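Local coordinates for protein beta-glucoside phosphorylase BglX (PDB 5VQD) that probably cleaves beta-glucosides by phosphorolysis, transferring glucose to phosphate, as a member of glycoside hydrolase family 3, at residues Gly283-Asp288 / Asn311-Leu316; Phe500-Pro505 / Met522-Ile527; Ile159-Thr164 / Phe476-Asn481; Leu405-Thr410 / Lys543-Ser548; Arg203-Met208 / Thr290-Tyr295. One frame throughout, in Å; residues are numbered along the deposited sequence.

Contact 1. Residues Gly283-Asp288 / Asn311-Leu316; sequences GLICTD and NGADML
Segments 283-288 and 311-316 meet as neighbouring parallel strands, with Cys286 bridged to Met315 at a CA-CA distance of 4.4 Å. Their end-to-end directions differ by 56°, because 311-314 is still the bend that leads into the strand. The backbone N of Thr287 donates to Met315 O at 2.9 Å. One step back, Asp314 N donates to Ile285 O at 2.8 Å. That N-H comes from above the carbonyl plane and the bond is bent, at 139°. The side chain of Asp314 makes a second link in the opposite sense, from the N-H of Ile285 to its OD2 at 2.9 Å. This bond is almost straight (176°) and meets the anti side, somewhat out of the carboxylate plane. CG lies anti to the carbonyl carbon, and this swings the carboxylate back along the first strand. Leu284 passes this aspartate at a slant, with CD2 3.5 Å from Asp314 CB. Cys286 and Met315 project from the same face, CB to CB 3.8 Å. Ile285 points to the other face, against helix 268-279. On that side Thr287 CG2 rests 3.9 Å from Ala313 CB. The arrangement belongs to the TIM barrel, and the crossover between these two strands is a right-handed beta-alpha-beta unit through helix 301-310. Asp314 also forms salt bridges, OD1 with Arg342 and OD2 with Arg276. A buried carboxylate held by two arginines and a backbone N-H is probably ionised, and it does for Ile285 N what a strand carbonyl would otherwise do.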
# COMPACT_ATOMS: atom_id res chain seq x y z
N GLY A 283 -0.83 16.89 -12.45
CA GLY A 283 -1.07 15.53 -12.89
C GLY A 283 -2.52 15.10 -12.71
O GLY A 283 -3.42 15.91 -12.47
N LEU A 284 -2.73 13.80 -12.84
CA LEU A 284 -4.06 13.21 -12.80
C LEU A 284 -4.47 12.95 -11.35
O LEU A 284 -3.74 12.29 -10.60
CB LEU A 284 -4.07 11.91 -13.61
CG LEU A 284 -5.40 11.28 -14.06
CD1 LEU A 284 -6.18 10.68 -12.90
CD2 LEU A 284 -6.25 12.28 -14.83
N ILE A 285 -5.64 13.47 -10.97
CA ILE A 285 -6.22 13.20 -9.66
C ILE A 285 -7.32 12.15 -9.83
O ILE A 285 -8.20 12.29 -10.68
CB ILE A 285 -6.79 14.47 -9.01
CG1 ILE A 285 -5.68 15.51 -8.81
CG2 ILE A 285 -7.44 14.14 -7.67
CD1 ILE A 285 -6.18 16.87 -8.32
N CYS A 286 -7.26 11.10 -9.01
CA CYS A 286 -8.33 10.12 -8.93
C CYS A 286 -8.73 9.96 -7.47
O CYS A 286 -7.93 10.21 -6.56
CB CYS A 286 -7.91 8.76 -9.51
SG CYS A 286 -6.64 7.90 -8.54
N THR A 287 -9.98 9.57 -7.25
CA THR A 287 -10.43 9.29 -5.90
C THR A 287 -9.95 7.91 -5.47
O THR A 287 -9.60 7.06 -6.30
CB THR A 287 -11.96 9.34 -5.81
OG1 THR A 287 -12.52 8.21 -6.48
CG2 THR A 287 -12.50 10.62 -6.43
N ASP A 288 -9.91 7.70 -4.16
CA ASP A 288 -9.84 6.34 -3.65
C ASP A 288 -11.16 5.64 -3.92
O ASP A 288 -12.14 6.25 -4.38
CB ASP A 288 -9.50 6.35 -2.16
CG ASP A 288 -8.81 5.07 -1.72
OD1 ASP A 288 -9.00 4.03 -2.39
OD2 ASP A 288 -8.07 5.11 -0.72
N ASN A 311 -15.25 19.18 -8.03
CA ASN A 311 -14.39 19.77 -7.01
C ASN A 311 -12.91 19.46 -7.21
O ASN A 311 -12.11 19.78 -6.32
CB ASN A 311 -14.84 19.31 -5.62
CG ASN A 311 -16.15 19.94 -5.19
OD1 ASN A 311 -16.86 20.54 -6.01
ND2 ASN A 311 -16.48 19.81 -3.92
N GLY A 312 -12.53 18.84 -8.32
CA GLY A 312 -11.13 18.74 -8.66
C GLY A 312 -10.65 17.37 -9.10
O GLY A 312 -9.60 17.26 -9.74
N ALA A 313 -11.39 16.32 -8.77
CA ALA A 313 -10.98 14.98 -9.15
C ALA A 313 -11.20 14.76 -10.64
O ALA A 313 -12.21 15.19 -11.21
CB ALA A 313 -11.74 13.93 -8.34
N ASP A 314 -10.26 14.07 -11.27
CA ASP A 314 -10.39 13.71 -12.68
C ASP A 314 -11.01 12.34 -12.88
O ASP A 314 -11.55 12.07 -13.96
CB ASP A 314 -9.02 13.73 -13.36
CG ASP A 314 -8.34 15.08 -13.26
OD1 ASP A 314 -9.01 16.10 -13.53
OD2 ASP A 314 -7.14 15.12 -12.90
N MET A 315 -10.97 11.47 -11.87
CA MET A 315 -11.38 10.09 -12.06
C MET A 315 -12.00 9.54 -10.78
O MET A 315 -11.51 9.79 -9.68
CB MET A 315 -10.18 9.23 -12.47
CG MET A 315 -10.52 7.80 -12.86
SD MET A 315 -9.14 6.92 -13.61
CE MET A 315 -8.89 7.88 -15.09
N LEU A 316 -13.09 8.79 -10.95
CA LEU A 316 -13.72 8.05 -9.87
C LEU A 316 -13.24 6.61 -9.91
O LEU A 316 -13.28 5.97 -10.96
CB LEU A 316 -15.24 8.10 -9.99
CG LEU A 316 -15.88 9.48 -9.78
CD1 LEU A 316 -17.21 9.56 -10.50
CD2 LEU A 316 -16.05 9.77 -8.30

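Contact 2. Residues Phe500-Pro505 / Met522-Ile527; sequences FVCDVP and MVKTYI
Met522 begins the contact by laying its CG against the isopropyl group of Val501. The gap from Met522 CG to Val501 CG1 is 3.8 Å, and Val501 CG2 is almost as near. The two side chains meet at about a right angle. Met522 has CG between its backbone N and carbonyl carbon, chi1 71°, and the chain bends twice more. Only its root therefore touches Val501, while the sulfur end leads away. The backbone shares in the packing, since Met522 O lies 3.8 Å from Val501 CG2. Val523 turns its CB away and adds a looser touch, CG2 to Val501 CG1 at 4.5 Å. It leans instead on Phe508 of strand 506-510. Lys524 reaches back with its chain extended from CB outward. Its NZ stops 4.2 Å from Val501 O and 4.4 Å from Cys502 SG, so it passes beside the turn at long range. The partner loop is held in shape by its own backbone: Phe500 O accepts from both Asp503 N and Val504 N, with Val501 and Cys502 at the corner of a type I turn. The remaining residues, 525-527, run on into strand 525-528, next to strand 506-510. The contact thus pairs two loops at the same end of two neighbouring parallel strands inside a mixed six-stranded sheet, as expected for the alpha/beta domain that follows the barrel in family 3 enzymes.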
# COMPACT_ATOMS: atom_id res chain seq x y z
N PHE A 500 5.52 -16.23 30.93
CA PHE A 500 6.52 -16.91 31.74
C PHE A 500 7.93 -16.45 31.40
O PHE A 500 8.89 -17.21 31.56
CB PHE A 500 6.40 -18.42 31.58
CG PHE A 500 5.07 -18.98 32.02
CD1 PHE A 500 4.57 -18.70 33.28
CD2 PHE A 500 4.33 -19.78 31.16
CE1 PHE A 500 3.34 -19.22 33.68
CE2 PHE A 500 3.11 -20.29 31.55
CZ PHE A 500 2.61 -20.01 32.81
N VAL A 501 8.08 -15.20 30.94
CA VAL A 501 9.37 -14.72 30.46
C VAL A 501 10.45 -14.79 31.53
O VAL A 501 11.64 -14.84 31.20
CB VAL A 501 9.24 -13.27 29.92
CG1 VAL A 501 8.36 -13.25 28.69
CG2 VAL A 501 8.70 -12.34 31.00
N CYS A 502 10.08 -14.78 32.81
CA CYS A 502 11.05 -14.89 33.88
C CYS A 502 11.30 -16.33 34.31
O CYS A 502 12.18 -16.57 35.13
CB CYS A 502 10.59 -14.07 35.09
SG CYS A 502 10.46 -12.30 34.77
N ASP A 503 10.54 -17.28 33.77
CA ASP A 503 10.72 -18.70 34.04
C ASP A 503 11.35 -19.45 32.88
O ASP A 503 12.21 -20.31 33.11
CB ASP A 503 9.37 -19.35 34.39
CG ASP A 503 8.82 -18.87 35.72
OD1 ASP A 503 9.43 -19.19 36.77
OD2 ASP A 503 7.79 -18.16 35.73
N VAL A 504 10.96 -19.15 31.65
CA VAL A 504 11.55 -19.76 30.46
C VAL A 504 11.97 -18.64 29.51
O VAL A 504 11.17 -17.75 29.23
CB VAL A 504 10.56 -20.71 29.77
CG1 VAL A 504 11.23 -21.40 28.58
CG2 VAL A 504 10.02 -21.75 30.75
N PRO A 505 13.20 -18.65 28.99
CA PRO A 505 13.60 -17.61 28.03
C PRO A 505 12.61 -17.54 26.88
O PRO A 505 12.09 -18.56 26.42
CB PRO A 505 14.98 -18.07 27.56
CG PRO A 505 15.48 -18.97 28.64
CD PRO A 505 14.27 -19.64 29.20
N MET A 522 6.66 -7.27 28.15
CA MET A 522 7.51 -8.01 29.07
C MET A 522 8.65 -8.74 28.36
O MET A 522 9.60 -9.17 29.03
CB MET A 522 6.67 -9.01 29.87
CG MET A 522 6.14 -10.20 29.07
SD MET A 522 4.96 -9.76 27.80
CE MET A 522 3.54 -9.30 28.79
N VAL A 523 8.58 -8.89 27.04
CA VAL A 523 9.58 -9.66 26.31
C VAL A 523 10.92 -8.93 26.34
O VAL A 523 10.99 -7.71 26.15
CB VAL A 523 9.10 -9.91 24.87
CG1 VAL A 523 10.24 -10.35 23.95
CG2 VAL A 523 7.98 -10.95 24.88
N LYS A 524 11.99 -9.69 26.56
CA LYS A 524 13.33 -9.12 26.68
C LYS A 524 14.08 -9.11 25.36
O LYS A 524 14.98 -8.27 25.17
CB LYS A 524 14.13 -9.90 27.73
CG LYS A 524 13.53 -9.83 29.12
CD LYS A 524 14.22 -10.78 30.10
CE LYS A 524 13.60 -10.68 31.49
NZ LYS A 524 14.15 -11.69 32.44
N THR A 525 13.75 -10.01 24.43
CA THR A 525 14.35 -10.03 23.10
C THR A 525 13.24 -9.90 22.07
O THR A 525 12.34 -10.74 22.01
CB THR A 525 15.15 -11.32 22.87
OG1 THR A 525 16.03 -11.55 23.98
CG2 THR A 525 15.99 -11.19 21.61
N TYR A 526 13.32 -8.86 21.25
CA TYR A 526 12.29 -8.55 20.27
C TYR A 526 12.94 -8.12 18.97
O TYR A 526 13.88 -7.31 18.98
CB TYR A 526 11.36 -7.44 20.80
CG TYR A 526 10.25 -7.06 19.85
CD1 TYR A 526 8.98 -7.59 19.99
CD2 TYR A 526 10.47 -6.16 18.82
CE1 TYR A 526 7.96 -7.24 19.13
CE2 TYR A 526 9.46 -5.80 17.95
CZ TYR A 526 8.21 -6.35 18.11
OH TYR A 526 7.20 -5.99 17.24
N ILE A 527 12.45 -8.67 17.86
CA ILE A 527 13.01 -8.42 16.53
C ILE A 527 11.86 -8.11 15.58
O ILE A 527 10.86 -8.84 15.55
CB ILE A 527 13.83 -9.62 16.02
CG1 ILE A 527 15.04 -9.86 16.93
CG2 ILE A 527 14.28 -9.39 14.57
CD1 ILE A 527 15.74 -11.18 16.68

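Contact 3. Residues Ile159-Thr164 / Phe476-Asn481; sequences ITNVRT and FKVSSN
Val478 is the centre of this contact, and its two methyl groups divide the work. CG1 fits between Ile159 and Arg163. It lies 3.7 Å from Ile159 CD1 and 3.5 Å from Arg163 CD. CG2 faces the turn, 3.8 Å from Asn161 CB, with Val162 CG2 a little farther off. Ile159 is next in buried surface. Its CG1 is anti to the backbone N, chi1 -158°, and this carries CD1 across Val478 at about a right angle. The same methyl also reaches the backbone of the facing loop, 3.7 Å from Ser479 O. Arg163 touches with its aliphatic part. The bend at chi3 brings the guanidinium round so that Val478 CG1 sits at its edge, near its plane. Ile159 O lies 3.5 Å above one face of the group, toward the rim. The charge has its own partner, for NE forms a salt bridge with Glu94. A bound glycerol, probably from the crystallisation liquor, lies about 4 Å from the Arg163 side chain, consistent with a pocket near the domain interface. Polar linkage between the segments runs through one water, which donates to Asn161 OD1 at 2.7 Å and to Phe476 O at 2.8 Å. Asn161 is further placed by ND2, which bonds Asn513 OD1. The short 3-10 turn is closed by Thr164, whose N and OG1 both donate to Asn161 O. The contact joins the two domains: the 159-164 loop lies between strand 143-144 and helix 169-184 of the barrel, and the 476-481 loop follows strand 469-475 of the mixed sheet.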
# COMPACT_ATOMS: atom_id res chain seq x y z
N ILE A 159 -4.50 0.69 9.06
CA ILE A 159 -4.44 0.65 7.60
C ILE A 159 -3.19 1.33 7.05
O ILE A 159 -3.02 1.38 5.82
CB ILE A 159 -5.71 1.25 6.97
CG1 ILE A 159 -5.90 0.75 5.53
CG2 ILE A 159 -5.68 2.78 7.01
CD1 ILE A 159 -6.26 -0.72 5.43
N THR A 160 -2.33 1.86 7.91
CA THR A 160 -1.05 2.41 7.45
C THR A 160 0.05 1.39 7.70
O THR A 160 0.25 0.47 6.89
CB THR A 160 -0.75 3.74 8.15
OG1 THR A 160 -1.04 3.63 9.54
CG2 THR A 160 -1.58 4.85 7.54
N ASN A 161 0.78 1.54 8.80
CA ASN A 161 1.66 0.49 9.33
C ASN A 161 2.70 0.13 8.27
O ASN A 161 3.30 1.04 7.67
CB ASN A 161 0.76 -0.65 9.79
CG ASN A 161 1.45 -1.57 10.77
OD1 ASN A 161 1.95 -2.64 10.38
ND2 ASN A 161 1.49 -1.18 12.03
N VAL A 162 2.94 -1.16 7.99
CA VAL A 162 4.01 -1.59 7.10
C VAL A 162 3.82 -1.13 5.66
O VAL A 162 4.71 -1.33 4.84
CB VAL A 162 4.16 -3.12 7.14
CG1 VAL A 162 4.61 -3.58 8.51
CG2 VAL A 162 2.85 -3.81 6.75
N ARG A 163 2.67 -0.55 5.33
CA ARG A 163 2.45 -0.01 4.00
C ARG A 163 3.15 1.33 3.80
O ARG A 163 3.22 1.81 2.66
CB ARG A 163 0.95 0.14 3.74
CG ARG A 163 0.23 -1.20 3.59
CD ARG A 163 -1.28 -1.05 3.55
NE ARG A 163 -1.73 -0.10 2.53
CZ ARG A 163 -3.00 0.09 2.20
NH1 ARG A 163 -3.96 -0.62 2.79
NH2 ARG A 163 -3.32 0.98 1.27
N THR A 164 3.66 1.94 4.86
CA THR A 164 4.38 3.20 4.78
C THR A 164 5.88 2.96 4.90
O THR A 164 6.34 1.88 5.29
CB THR A 164 3.93 4.15 5.89
OG1 THR A 164 4.55 3.76 7.12
CG2 THR A 164 2.42 4.14 6.05
N PHE A 476 0.52 -10.10 11.98
CA PHE A 476 -0.75 -9.38 11.98
C PHE A 476 -0.71 -8.37 10.84
O PHE A 476 -0.13 -7.29 10.96
CB PHE A 476 -0.99 -8.71 13.33
CG PHE A 476 -1.44 -9.67 14.39
CD1 PHE A 476 -2.79 -9.82 14.68
CD2 PHE A 476 -0.52 -10.46 15.06
CE1 PHE A 476 -3.21 -10.71 15.64
CE2 PHE A 476 -0.94 -11.36 16.02
CZ PHE A 476 -2.28 -11.49 16.31
N LYS A 477 -1.32 -8.75 9.72
CA LYS A 477 -1.16 -8.02 8.47
C LYS A 477 -2.24 -6.96 8.32
O LYS A 477 -3.29 -6.99 8.96
CB LYS A 477 -1.20 -8.99 7.28
CG LYS A 477 -2.59 -9.31 6.73
CD LYS A 477 -3.50 -9.90 7.79
N VAL A 478 -1.96 -6.00 7.44
CA VAL A 478 -2.90 -4.93 7.13
C VAL A 478 -3.91 -5.45 6.11
O VAL A 478 -3.53 -6.05 5.10
CB VAL A 478 -2.16 -3.69 6.60
CG1 VAL A 478 -3.13 -2.61 6.14
CG2 VAL A 478 -1.19 -3.16 7.67
N SER A 479 -5.19 -5.21 6.38
CA SER A 479 -6.25 -5.55 5.45
C SER A 479 -7.39 -4.56 5.61
O SER A 479 -7.57 -3.97 6.68
CB SER A 479 -6.76 -6.98 5.66
OG SER A 479 -6.19 -7.87 4.72
N SER A 480 -8.16 -4.39 4.54
CA SER A 480 -9.26 -3.44 4.56
C SER A 480 -10.32 -3.85 5.58
O SER A 480 -10.62 -5.04 5.74
CB SER A 480 -9.90 -3.35 3.17
OG SER A 480 -8.95 -2.92 2.21
N ASN A 481 -10.86 -2.86 6.28
CA ASN A 481 -12.01 -2.99 7.18
C ASN A 481 -11.65 -3.61 8.52
O ASN A 481 -12.56 -3.97 9.29
CB ASN A 481 -13.14 -3.80 6.53
CG ASN A 481 -13.56 -3.23 5.19
OD1 ASN A 481 -14.31 -2.25 5.13
ND2 ASN A 481 -13.08 -3.82 4.11
O HOH W 1 1.20 -5.17 9.66

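Contact 4. Residues Leu405-Thr410 / Lys543-Ser548; sequences LSPQKT and KLMGRS
Leu405 and Leu544 form the apolar centre and run alongside each other in the same direction. Leu405 CD1 approaches Leu544 CB to 4.0 Å. Beyond this pair Leu544 continues into the core, against Leu507 and Leu509 of strand 506-510 and Phe434 of helix 429-441. Met545 covers the other flank. Its chain is bent at both chi2 and chi3 (-54° and -62°), which folds the thioether back over the 405-407 backbone. The methyl CE comes within 3.4 Å of Leu405 O, and the sulfur SD lies 4.3 Å from Leu405 CB. Pro407 is touched more loosely, with CD 4.4 Å from Met545 CE. The place is the C-terminal end of helix 534-544. Gly546, with positive phi, ends it in a Schellman motif that turns the chain away. At this end the carbonyls of Leu544 and Met545 face the loop between strands 393-397 and 412-419. Leu544 O takes the N-H of Leu405 at 2.7 Å, almost in line with its carbonyl bond. Farther out a water joins the two chains, donating to Leu405 O at 2.6 Å and to Met545 O at 2.8 Å. Further along, the loop curls on itself, as Ser406 O accepts from the backbone N of both Lys409 and Thr410. On the outer side Met545 CB lies over one face of the Arg547 guanidinium, off its centre, and Arg547 forms salt bridges with Glu542 and Glu441.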
# COMPACT_ATOMS: atom_id res chain seq x y z
N LEU A 405 21.47 -18.03 18.81
CA LEU A 405 20.88 -19.29 19.22
C LEU A 405 21.78 -20.46 18.82
O LEU A 405 22.56 -20.37 17.86
CB LEU A 405 19.50 -19.47 18.60
CG LEU A 405 18.49 -18.35 18.85
CD1 LEU A 405 17.15 -18.72 18.23
CD2 LEU A 405 18.33 -18.06 20.33
N SER A 406 21.67 -21.55 19.57
CA SER A 406 22.38 -22.78 19.26
C SER A 406 21.70 -23.91 20.02
O SER A 406 21.34 -23.71 21.18
CB SER A 406 23.86 -22.70 19.65
OG SER A 406 24.08 -23.24 20.94
N PRO A 407 21.52 -25.08 19.41
CA PRO A 407 20.87 -26.19 20.15
C PRO A 407 21.61 -26.60 21.41
O PRO A 407 21.03 -27.29 22.25
CB PRO A 407 20.84 -27.33 19.12
CG PRO A 407 20.92 -26.65 17.80
CD PRO A 407 21.78 -25.44 18.01
N GLN A 408 22.88 -26.20 21.56
CA GLN A 408 23.64 -26.54 22.76
C GLN A 408 23.27 -25.66 23.95
O GLN A 408 23.63 -26.00 25.08
CB GLN A 408 25.14 -26.41 22.49
CG GLN A 408 25.70 -27.51 21.60
CD GLN A 408 25.16 -27.47 20.18
OE1 GLN A 408 25.00 -26.39 19.60
NE2 GLN A 408 24.88 -28.63 19.62
N LYS A 409 22.56 -24.56 23.73
CA LYS A 409 22.06 -23.72 24.81
C LYS A 409 20.56 -23.90 25.04
O LYS A 409 20.12 -23.89 26.19
CB LYS A 409 22.35 -22.24 24.51
CG LYS A 409 23.83 -21.92 24.38
CD LYS A 409 24.08 -20.42 24.23
CE LYS A 409 23.56 -19.89 22.91
NZ LYS A 409 23.75 -18.41 22.80
N THR A 410 19.78 -24.07 23.97
CA THR A 410 18.33 -24.25 24.08
C THR A 410 17.92 -25.31 23.05
O THR A 410 17.66 -25.00 21.89
CB THR A 410 17.58 -22.94 23.85
OG1 THR A 410 17.87 -22.44 22.54
CG2 THR A 410 17.99 -21.90 24.89
N LYS A 543 20.29 -15.00 10.89
CA LYS A 543 20.65 -13.98 11.86
C LYS A 543 20.49 -14.49 13.29
O LYS A 543 21.28 -14.13 14.17
CB LYS A 543 19.80 -12.73 11.63
CG LYS A 543 20.10 -12.04 10.31
CD LYS A 543 19.01 -11.05 9.93
CE LYS A 543 19.23 -10.50 8.53
NZ LYS A 543 20.53 -9.77 8.41
N LEU A 544 19.48 -15.32 13.54
CA LEU A 544 19.32 -15.90 14.87
C LEU A 544 20.46 -16.86 15.20
O LEU A 544 20.86 -16.97 16.37
CB LEU A 544 17.98 -16.62 14.98
CG LEU A 544 16.72 -15.74 14.93
CD1 LEU A 544 15.47 -16.60 14.83
CD2 LEU A 544 16.65 -14.83 16.14
N MET A 545 21.01 -17.54 14.20
CA MET A 545 22.10 -18.48 14.41
C MET A 545 23.46 -17.81 14.46
O MET A 545 24.46 -18.50 14.68
CB MET A 545 22.10 -19.54 13.30
CG MET A 545 20.85 -20.41 13.27
SD MET A 545 20.49 -21.20 14.84
CE MET A 545 21.95 -22.22 15.05
N GLY A 546 23.53 -16.49 14.27
CA GLY A 546 24.78 -15.78 14.34
C GLY A 546 25.60 -15.78 13.06
O GLY A 546 26.73 -15.27 13.07
N ARG A 547 25.08 -16.33 11.97
CA ARG A 547 25.80 -16.33 10.70
C ARG A 547 25.60 -15.04 9.92
O ARG A 547 26.34 -14.80 8.96
CB ARG A 547 25.36 -17.52 9.85
CG ARG A 547 25.56 -18.87 10.53
CD ARG A 547 25.40 -20.02 9.55
NE ARG A 547 24.00 -20.23 9.15
CZ ARG A 547 23.16 -21.07 9.75
NH1 ARG A 547 23.55 -21.80 10.79
NH2 ARG A 547 21.92 -21.19 9.31
N SER A 548 24.63 -14.20 10.29
CA SER A 548 24.39 -12.94 9.61
C SER A 548 24.14 -11.86 10.65
O SER A 548 23.38 -12.08 11.60
CB SER A 548 23.21 -13.05 8.65
OG SER A 548 22.98 -11.82 7.98
O HOH W 2 24.79 -20.61 16.52

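Contact 5. Residues Arg203-Met208 / Thr290-Tyr295; sequences RDQHLM and TQMVGY
The methyl of Met292 stands squarely over the face of the His206 imidazole. Its CE is 3.5 Å from the ring centroid and only 3° off the normal, a CH-pi contact. The sulfur follows over the same face, SD to centroid 4.3 Å. Extended to SD, the chain then bends at chi3 (66°), which turns the methyl onto the ring. The methyl also presses on the amide of Gln205, 3.3 Å from CD. Gln205 OE1 is held by His242 N. His206 is fixed in rotation by Asp204, whose OD1 accepts the N-H of His206 ND1 at 2.7 Å in the ring plane and on the syn side. The same oxygen also accepts the backbone N-H of His206 from above the carboxylate plane, an Asx turn. Two backbone bonds cross: Val293 N to His206 O at 3.0 Å and Gly294 N to Gln205 O at 3.1 Å. Gly294, lacking a side chain, allows Met208 O to lie 3.0 Å from its CA. Both segments follow barrel strands, 203-208 as a loop and 290-295 leading into helix 293-296 with Met292 as N-cap, at the C-terminal rim where TIM barrels carry their active site. The Asp-x-His pair resembles that of NagZ-like family 3 enzymes.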
# COMPACT_ATOMS: atom_id res chain seq x y z
N ARG A 203 -7.90 5.27 12.76
CA ARG A 203 -9.10 4.63 12.25
C ARG A 203 -9.02 4.52 10.73
O ARG A 203 -8.42 5.36 10.06
CB ARG A 203 -10.35 5.40 12.69
CG ARG A 203 -10.51 5.43 14.21
CD ARG A 203 -11.58 6.42 14.66
NE ARG A 203 -11.26 7.79 14.26
CZ ARG A 203 -12.10 8.81 14.35
NH1 ARG A 203 -13.33 8.63 14.83
NH2 ARG A 203 -11.72 10.02 13.96
N ASP A 204 -9.65 3.47 10.21
CA ASP A 204 -9.55 3.12 8.80
C ASP A 204 -10.59 3.90 7.99
O ASP A 204 -11.76 3.96 8.37
CB ASP A 204 -9.76 1.62 8.62
CG ASP A 204 -9.49 1.15 7.20
OD1 ASP A 204 -9.19 1.99 6.33
OD2 ASP A 204 -9.58 -0.07 6.96
N GLN A 205 -10.15 4.49 6.88
CA GLN A 205 -11.08 5.18 5.99
C GLN A 205 -11.97 4.23 5.22
O GLN A 205 -12.92 4.68 4.57
CB GLN A 205 -10.32 6.09 5.02
CG GLN A 205 -9.31 5.37 4.14
CD GLN A 205 -9.06 6.09 2.83
OE1 GLN A 205 -9.88 6.88 2.38
NE2 GLN A 205 -7.93 5.80 2.20
N HIS A 206 -11.68 2.92 5.25
CA HIS A 206 -12.61 1.94 4.70
C HIS A 206 -13.91 1.91 5.49
O HIS A 206 -14.96 1.55 4.94
CB HIS A 206 -11.98 0.55 4.69
CG HIS A 206 -10.88 0.39 3.68
ND1 HIS A 206 -9.58 0.77 3.93
CD2 HIS A 206 -10.89 -0.12 2.43
CE1 HIS A 206 -8.84 0.50 2.87
NE2 HIS A 206 -9.61 -0.04 1.94
N LEU A 207 -13.87 2.28 6.77
CA LEU A 207 -15.00 2.13 7.68
C LEU A 207 -15.61 3.46 8.12
O LEU A 207 -16.65 3.45 8.79
CB LEU A 207 -14.58 1.34 8.92
CG LEU A 207 -14.07 -0.07 8.67
CD1 LEU A 207 -13.46 -0.65 9.93
CD2 LEU A 207 -15.18 -0.97 8.15
N MET A 208 -15.00 4.58 7.76
CA MET A 208 -15.49 5.90 8.14
C MET A 208 -14.65 6.92 7.39
O MET A 208 -13.74 6.57 6.63
CB MET A 208 -15.40 6.12 9.65
CG MET A 208 -13.97 6.32 10.15
SD MET A 208 -13.83 6.18 11.93
CE MET A 208 -14.05 4.42 12.14
N THR A 290 -14.64 4.24 -4.32
CA THR A 290 -15.87 4.96 -3.98
C THR A 290 -16.82 4.15 -3.10
O THR A 290 -17.75 4.74 -2.55
CB THR A 290 -16.61 5.39 -5.24
OG1 THR A 290 -16.98 4.24 -6.01
CG2 THR A 290 -15.74 6.31 -6.09
N GLN A 291 -16.62 2.84 -2.96
CA GLN A 291 -17.49 2.05 -2.09
C GLN A 291 -17.01 2.03 -0.65
O GLN A 291 -17.67 1.42 0.20
CB GLN A 291 -17.62 0.61 -2.62
CG GLN A 291 -16.53 -0.36 -2.19
CD GLN A 291 -15.18 -0.05 -2.80
OE1 GLN A 291 -15.10 0.57 -3.87
NE2 GLN A 291 -14.11 -0.47 -2.14
N MET A 292 -15.89 2.68 -0.34
CA MET A 292 -15.42 2.76 1.03
C MET A 292 -16.35 3.64 1.85
O MET A 292 -16.87 4.65 1.36
CB MET A 292 -14.00 3.29 1.07
CG MET A 292 -12.97 2.35 0.44
SD MET A 292 -11.40 3.15 0.10
CE MET A 292 -10.82 3.50 1.75
N VAL A 293 -16.56 3.27 3.11
CA VAL A 293 -17.50 3.99 3.96
C VAL A 293 -17.13 5.46 4.05
O VAL A 293 -18.01 6.33 4.05
CB VAL A 293 -17.56 3.34 5.36
CG1 VAL A 293 -18.54 4.08 6.26
CG2 VAL A 293 -17.94 1.87 5.25
N GLY A 294 -15.83 5.77 4.12
CA GLY A 294 -15.41 7.15 4.21
C GLY A 294 -16.00 8.03 3.13
O GLY A 294 -16.21 9.23 3.34
N TYR A 295 -16.27 7.45 1.96
CA TYR A 295 -16.89 8.18 0.87
C TYR A 295 -18.41 8.16 0.96
O TYR A 295 -19.06 9.21 0.88
CB TYR A 295 -16.43 7.59 -0.47
CG TYR A 295 -16.86 8.38 -1.69
CD1 TYR A 295 -17.93 7.96 -2.47
CD2 TYR A 295 -16.19 9.54 -2.06
CE1 TYR A 295 -18.32 8.67 -3.59
CE2 TYR A 295 -16.58 10.26 -3.18
CZ TYR A 295 -17.65 9.82 -3.94
OH TYR A 295 -18.05 10.53 -5.05

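In the fold
The chain opens contact 3 at 159-164, then contact 5 at 203-208 and contact 1 at 283-288. Contact 5 closes at 290-295, before contact 1 closes at 311-316, so these two cross. Both lie within the long span of contact 3, which ends only at 476-481. Contact 4 opens before that, at 405-410, and so crosses contact 3. Contact 2 opens and closes inside contact 4, which is completed at 543-548. Contacts 1 and 5 tie the barrel, contacts 2 and 4 the mixed-sheet domain, and contact 3 joins the two. Contacts 3 and 5 touch through Asn481 and Asp204, and contacts 2 and 4 through Ile527 and Leu544.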